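Local coordinates for ABC transporter, substrate binding protein (Mannopine) (Agrobacterium fabrum, PDB 5L9S), which probably binds mannopine in the periplasm as the solute-binding component of an ABC transporter, here in its open, unliganded state, at residues 189-200 / 209-220. Sequence-based numbering, arbitrary orientation.
Sequences WRTGDQSVQAFR and IWLTRAKALKAE
Val-196, Phe-199 and Leu-217 form the apolar middle of a helix-helix contact in one lobe of the periplasmic binding protein fold, where helices 192-200 and 211-219 follow strands 185-189 and 206-210 and cross at -37°. Leu-217 suits the seam because its two branches divide the work: CD1 packs 3.9 Å from CB of Phe-199, while CD2 reaches CG of Arg-200. Ile-224 of strand 224-240 adjoins both Phe-199 and Leu-217.

Where the strands end, the rim of Trp-189 meets the indole face of Trp-210 in an edge-to-face pair, with planes at 77° and Trp-189 CH2 3.6 Å from Trp-210 CE2. Trp-189 NE1 bonds Gln-208 O. Gly-192, having no side chain, lets its CA come within 3.5 Å of Trp-210 CZ3. The Arg-213 guanidinium lies flat over the Gly-192 carbonyl carbon; bends at chi2 and chi3 fold it back, and NH1 forms a salt bridge to Asp-193 OD1 (2.8 Å). A water joins the Ser-195 hydroxyl to Trp-210 N.

At the far end, Arg-200, extended from CG to NE, grips Glu-220 side-on: NE bonds OE1 and NH1 bonds OE2, each at 3.0 Å, while Val-196 CG1 covers one guanidinium face. Salt bridges thus flank an apolar seam, pairing each arginine with a carboxylate and tying the helices together through their more exposed margins.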
loop_
_atom_site.group_PDB
_atom_site.type_symbol
_atom_site.label_atom_id
_atom_site.label_comp_id
_atom_site.label_asym_id
_atom_site.label_seq_id
_atom_site.Cartn_x
_atom_site.Cartn_y
_atom_site.Cartn_z
ATOM N N TRP A 189 -2.397 12.378 13.162
ATOM C CA TRP A 189 -3.371 11.282 13.131
ATOM C C TRP A 189 -2.748 9.876 13.263
ATOM O O TRP A 189 -1.804 9.517 12.562
ATOM C CB TRP A 189 -4.295 11.368 11.897
ATOM C CG TRP A 189 -3.637 11.210 10.546
ATOM C CD1 TRP A 189 -3.209 12.215 9.731
ATOM C CD2 TRP A 189 -3.506 9.996 9.788
ATOM N NE1 TRP A 189 -2.800 11.707 8.526
ATOM C CE2 TRP A 189 -2.954 10.345 8.538
ATOM C CE3 TRP A 189 -3.751 8.634 10.063
ATOM C CZ2 TRP A 189 -2.642 9.386 7.561
ATOM C CZ3 TRP A 189 -3.460 7.691 9.088
ATOM C CH2 TRP A 189 -2.906 8.069 7.857
ATOM N N ARG A 190 -3.320 9.065 14.151
ATOM C CA ARG A 190 -2.842 7.700 14.350
ATOM C C ARG A 190 -3.713 6.714 13.560
ATOM O O ARG A 190 -3.215 5.690 13.076
ATOM C CB ARG A 190 -2.750 7.364 15.846
ATOM C CG ARG A 190 -1.884 6.146 16.123
ATOM C CD ARG A 190 -1.123 6.206 17.434
ATOM N NE ARG A 190 0.261 5.760 17.258
ATOM C CZ ARG A 190 0.640 4.498 17.058
ATOM N NH1 ARG A 190 -0.262 3.523 17.007
ATOM N NH2 ARG A 190 1.922 4.203 16.903
ATOM N N THR A 191 -4.991 7.085 13.366
ATOM C CA THR A 191 -6.035 6.325 12.666
ATOM C C THR A 191 -6.576 7.118 11.461
ATOM O O THR A 191 -6.541 8.351 11.465
ATOM C CB THR A 191 -7.170 6.075 13.710
ATOM O OG1 THR A 191 -6.645 5.338 14.813
ATOM C CG2 THR A 191 -8.356 5.329 13.172
ATOM N N GLY A 192 -7.136 6.396 10.486
ATOM C CA GLY A 192 -7.824 6.980 9.340
ATOM C C GLY A 192 -9.032 7.780 9.789
ATOM O O GLY A 192 -9.286 8.870 9.264
ATOM N N ASP A 193 -9.739 7.285 10.832
ATOM C CA ASP A 193 -10.899 7.967 11.415
ATOM C C ASP A 193 -10.552 9.361 11.926
ATOM O O ASP A 193 -11.301 10.292 11.644
ATOM C CB ASP A 193 -11.575 7.123 12.513
ATOM C CG ASP A 193 -12.210 5.832 12.012
ATOM O OD1 ASP A 193 -13.089 5.910 11.115
ATOM O OD2 ASP A 193 -11.880 4.748 12.564
ATOM N N GLN A 194 -9.391 9.508 12.608
ATOM C CA GLN A 194 -8.899 10.778 13.163
ATOM C C GLN A 194 -8.629 11.821 12.077
ATOM O O GLN A 194 -9.028 12.979 12.241
ATOM C CB GLN A 194 -7.652 10.562 14.031
ATOM C CG GLN A 194 -7.919 9.694 15.253
ATOM C CD GLN A 194 -6.758 9.661 16.198
ATOM O OE1 GLN A 194 -6.807 10.212 17.294
ATOM N NE2 GLN A 194 -5.715 8.965 15.825
ATOM N N SER A 195 -7.987 11.401 10.951
ATOM C CA SER A 195 -7.674 12.268 9.807
ATOM C C SER A 195 -8.948 12.686 9.056
ATOM O O SER A 195 -8.996 13.753 8.452
ATOM C CB SER A 195 -6.698 11.576 8.871
ATOM O OG SER A 195 -7.222 10.351 8.389
ATOM N N VAL A 196 -9.987 11.851 9.132
ATOM C CA VAL A 196 -11.304 12.066 8.538
ATOM C C VAL A 196 -12.102 13.016 9.453
ATOM O O VAL A 196 -12.688 13.980 8.951
ATOM C CB VAL A 196 -11.976 10.688 8.268
ATOM C CG1 VAL A 196 -13.481 10.749 8.297
ATOM C CG2 VAL A 196 -11.509 10.107 6.956
ATOM N N GLN A 197 -12.085 12.778 10.795
ATOM C CA GLN A 197 -12.770 13.629 11.780
ATOM C C GLN A 197 -12.156 15.042 11.736
ATOM O O GLN A 197 -12.880 16.034 11.673
ATOM C CB GLN A 197 -12.644 13.080 13.217
ATOM C CG GLN A 197 -13.144 11.646 13.506
ATOM C CD GLN A 197 -14.634 11.362 13.418
ATOM O OE1 GLN A 197 -15.044 10.209 13.189
ATOM N NE2 GLN A 197 -15.485 12.366 13.655
ATOM N N ALA A 198 -10.813 15.116 11.770
ATOM C CA ALA A 198 -10.045 16.357 11.767
ATOM C C ALA A 198 -10.359 17.205 10.535
ATOM O O ALA A 198 -10.442 18.426 10.650
ATOM C CB ALA A 198 -8.556 16.051 11.841
ATOM N N PHE A 199 -10.559 16.563 9.370
ATOM C CA PHE A 199 -10.917 17.281 8.167
ATOM C C PHE A 199 -12.365 17.801 8.253
ATOM O O PHE A 199 -12.595 18.964 7.898
ATOM C CB PHE A 199 -10.691 16.424 6.908
ATOM C CG PHE A 199 -10.751 17.249 5.639
ATOM C CD1 PHE A 199 -11.978 17.495 4.996
ATOM C CD2 PHE A 199 -9.594 17.799 5.092
ATOM C CE1 PHE A 199 -12.036 18.276 3.840
ATOM C CE2 PHE A 199 -9.655 18.573 3.926
ATOM C CZ PHE A 199 -10.873 18.808 3.315
ATOM N N ARG A 200 -13.324 16.959 8.729
ATOM C CA ARG A 200 -14.737 17.313 8.915
ATOM C C ARG A 200 -14.874 18.522 9.825
ATOM O O ARG A 200 -15.708 19.381 9.562
ATOM C CB ARG A 200 -15.521 16.148 9.545
ATOM C CG ARG A 200 -15.732 14.960 8.657
ATOM C CD ARG A 200 -16.581 13.969 9.380
ATOM N NE ARG A 200 -16.766 12.798 8.561
ATOM C CZ ARG A 200 -16.687 11.556 9.012
ATOM N NH1 ARG A 200 -16.905 10.537 8.195
ATOM N NH2 ARG A 200 -16.336 11.319 10.274
ATOM N N ILE A 209 -2.576 12.093 3.923
ATOM C CA ILE A 209 -3.598 11.129 4.356
ATOM C C ILE A 209 -3.697 9.962 3.366
ATOM O O ILE A 209 -3.003 9.976 2.355
ATOM C CB ILE A 209 -4.967 11.793 4.672
ATOM C CG1 ILE A 209 -5.690 12.266 3.409
ATOM C CG2 ILE A 209 -4.823 12.925 5.723
ATOM C CD1 ILE A 209 -7.152 12.713 3.640
ATOM N N TRP A 210 -4.511 8.940 3.672
ATOM C CA TRP A 210 -4.693 7.823 2.746
ATOM C C TRP A 210 -5.718 8.226 1.679
ATOM O O TRP A 210 -6.749 8.824 2.010
ATOM C CB TRP A 210 -5.205 6.558 3.467
ATOM C CG TRP A 210 -4.283 5.915 4.468
ATOM C CD1 TRP A 210 -2.944 5.672 4.329
ATOM C CD2 TRP A 210 -4.668 5.331 5.726
ATOM N NE1 TRP A 210 -2.450 5.076 5.472
ATOM C CE2 TRP A 210 -3.492 4.835 6.336
ATOM C CE3 TRP A 210 -5.890 5.221 6.421
ATOM C CZ2 TRP A 210 -3.508 4.198 7.583
ATOM C CZ3 TRP A 210 -5.907 4.572 7.654
ATOM C CH2 TRP A 210 -4.726 4.092 8.233
ATOM N N LEU A 211 -5.462 7.865 0.403
ATOM C CA LEU A 211 -6.409 8.099 -0.694
ATOM C C LEU A 211 -7.811 7.539 -0.388
ATOM O O LEU A 211 -8.796 8.188 -0.714
ATOM C CB LEU A 211 -5.885 7.554 -2.026
ATOM C CG LEU A 211 -6.706 7.850 -3.303
ATOM C CD1 LEU A 211 -7.093 9.320 -3.407
ATOM C CD2 LEU A 211 -5.962 7.408 -4.526
ATOM N N THR A 212 -7.888 6.389 0.279
ATOM C CA THR A 212 -9.139 5.738 0.702
ATOM C C THR A 212 -10.006 6.680 1.557
ATOM O O THR A 212 -11.215 6.799 1.312
ATOM C CB THR A 212 -8.805 4.401 1.400
ATOM O OG1 THR A 212 -8.372 3.498 0.389
ATOM C CG2 THR A 212 -9.989 3.780 2.137
ATOM N N ARG A 213 -9.373 7.349 2.536
ATOM C CA ARG A 213 -10.050 8.283 3.438
ATOM C C ARG A 213 -10.373 9.627 2.748
ATOM O O ARG A 213 -11.393 10.221 3.068
ATOM C CB ARG A 213 -9.277 8.472 4.772
ATOM C CG ARG A 213 -8.871 7.192 5.527
ATOM C CD ARG A 213 -9.921 6.087 5.563
ATOM N NE ARG A 213 -10.839 6.192 6.703
ATOM C CZ ARG A 213 -10.827 5.402 7.776
ATOM N NH1 ARG A 213 -11.724 5.563 8.730
ATOM N NH2 ARG A 213 -9.966 4.397 7.859
ATOM N N ALA A 214 -9.539 10.076 1.777
ATOM C CA ALA A 214 -9.778 11.290 0.997
ATOM C C ALA A 214 -10.977 11.084 0.078
ATOM O O ALA A 214 -11.802 11.980 -0.051
ATOM C CB ALA A 214 -8.541 11.644 0.194
ATOM N N LYS A 215 -11.080 9.896 -0.544
ATOM C CA LYS A 215 -12.179 9.452 -1.413
ATOM C C LYS A 215 -13.490 9.481 -0.671
ATOM O O LYS A 215 -14.488 9.941 -1.228
ATOM C CB LYS A 215 -11.937 8.007 -1.850
ATOM C CG LYS A 215 -11.399 7.847 -3.235
ATOM C CD LYS A 215 -11.616 6.408 -3.704
ATOM C CE LYS A 215 -10.610 5.974 -4.738
ATOM N NZ LYS A 215 -9.238 5.747 -4.199
ATOM N N ALA A 216 -13.493 8.959 0.577
ATOM C CA ALA A 216 -14.663 8.886 1.474
ATOM C C ALA A 216 -15.155 10.275 1.828
ATOM O O ALA A 216 -16.359 10.490 1.789
ATOM C CB ALA A 216 -14.332 8.101 2.730
ATOM N N LEU A 217 -14.236 11.242 2.069
ATOM C CA LEU A 217 -14.586 12.637 2.367
ATOM C C LEU A 217 -15.238 13.329 1.176
ATOM O O LEU A 217 -16.207 14.076 1.375
ATOM C CB LEU A 217 -13.375 13.447 2.870
ATOM C CG LEU A 217 -12.943 13.184 4.324
ATOM C CD1 LEU A 217 -11.442 13.472 4.518
ATOM C CD2 LEU A 217 -13.814 13.978 5.314
ATOM N N LYS A 218 -14.718 13.089 -0.057
ATOM C CA LYS A 218 -15.238 13.652 -1.306
ATOM C C LYS A 218 -16.630 13.103 -1.563
ATOM O O LYS A 218 -17.502 13.851 -1.994
ATOM C CB LYS A 218 -14.314 13.343 -2.506
ATOM C CG LYS A 218 -14.586 14.224 -3.745
ATOM C CD LYS A 218 -13.519 14.099 -4.812
ATOM C CE LYS A 218 -13.359 15.356 -5.634
ATOM N NZ LYS A 218 -11.943 15.571 -6.040
ATOM N N ALA A 219 -16.838 11.803 -1.282
ATOM C CA ALA A 219 -18.119 11.098 -1.438
ATOM C C ALA A 219 -19.157 11.606 -0.425
ATOM O O ALA A 219 -20.348 11.557 -0.721
ATOM C CB ALA A 219 -17.904 9.597 -1.280
ATOM N N GLU A 220 -18.704 12.117 0.757
ATOM C CA GLU A 220 -19.563 12.710 1.813
ATOM C C GLU A 220 -19.939 14.152 1.461
ATOM O O GLU A 220 -20.794 14.741 2.124
ATOM C CB GLU A 220 -18.893 12.655 3.190
ATOM C CG GLU A 220 -18.880 11.277 3.831
ATOM C CD GLU A 220 -18.067 11.193 5.119
ATOM O OE1 GLU A 220 -18.220 12.082 5.987
ATOM O OE2 GLU A 220 -17.258 10.246 5.252
HETATM O O HOH W 1 -9.209 3.387 10.859
HETATM O O HOH W 2 -5.670 8.897 6.380
#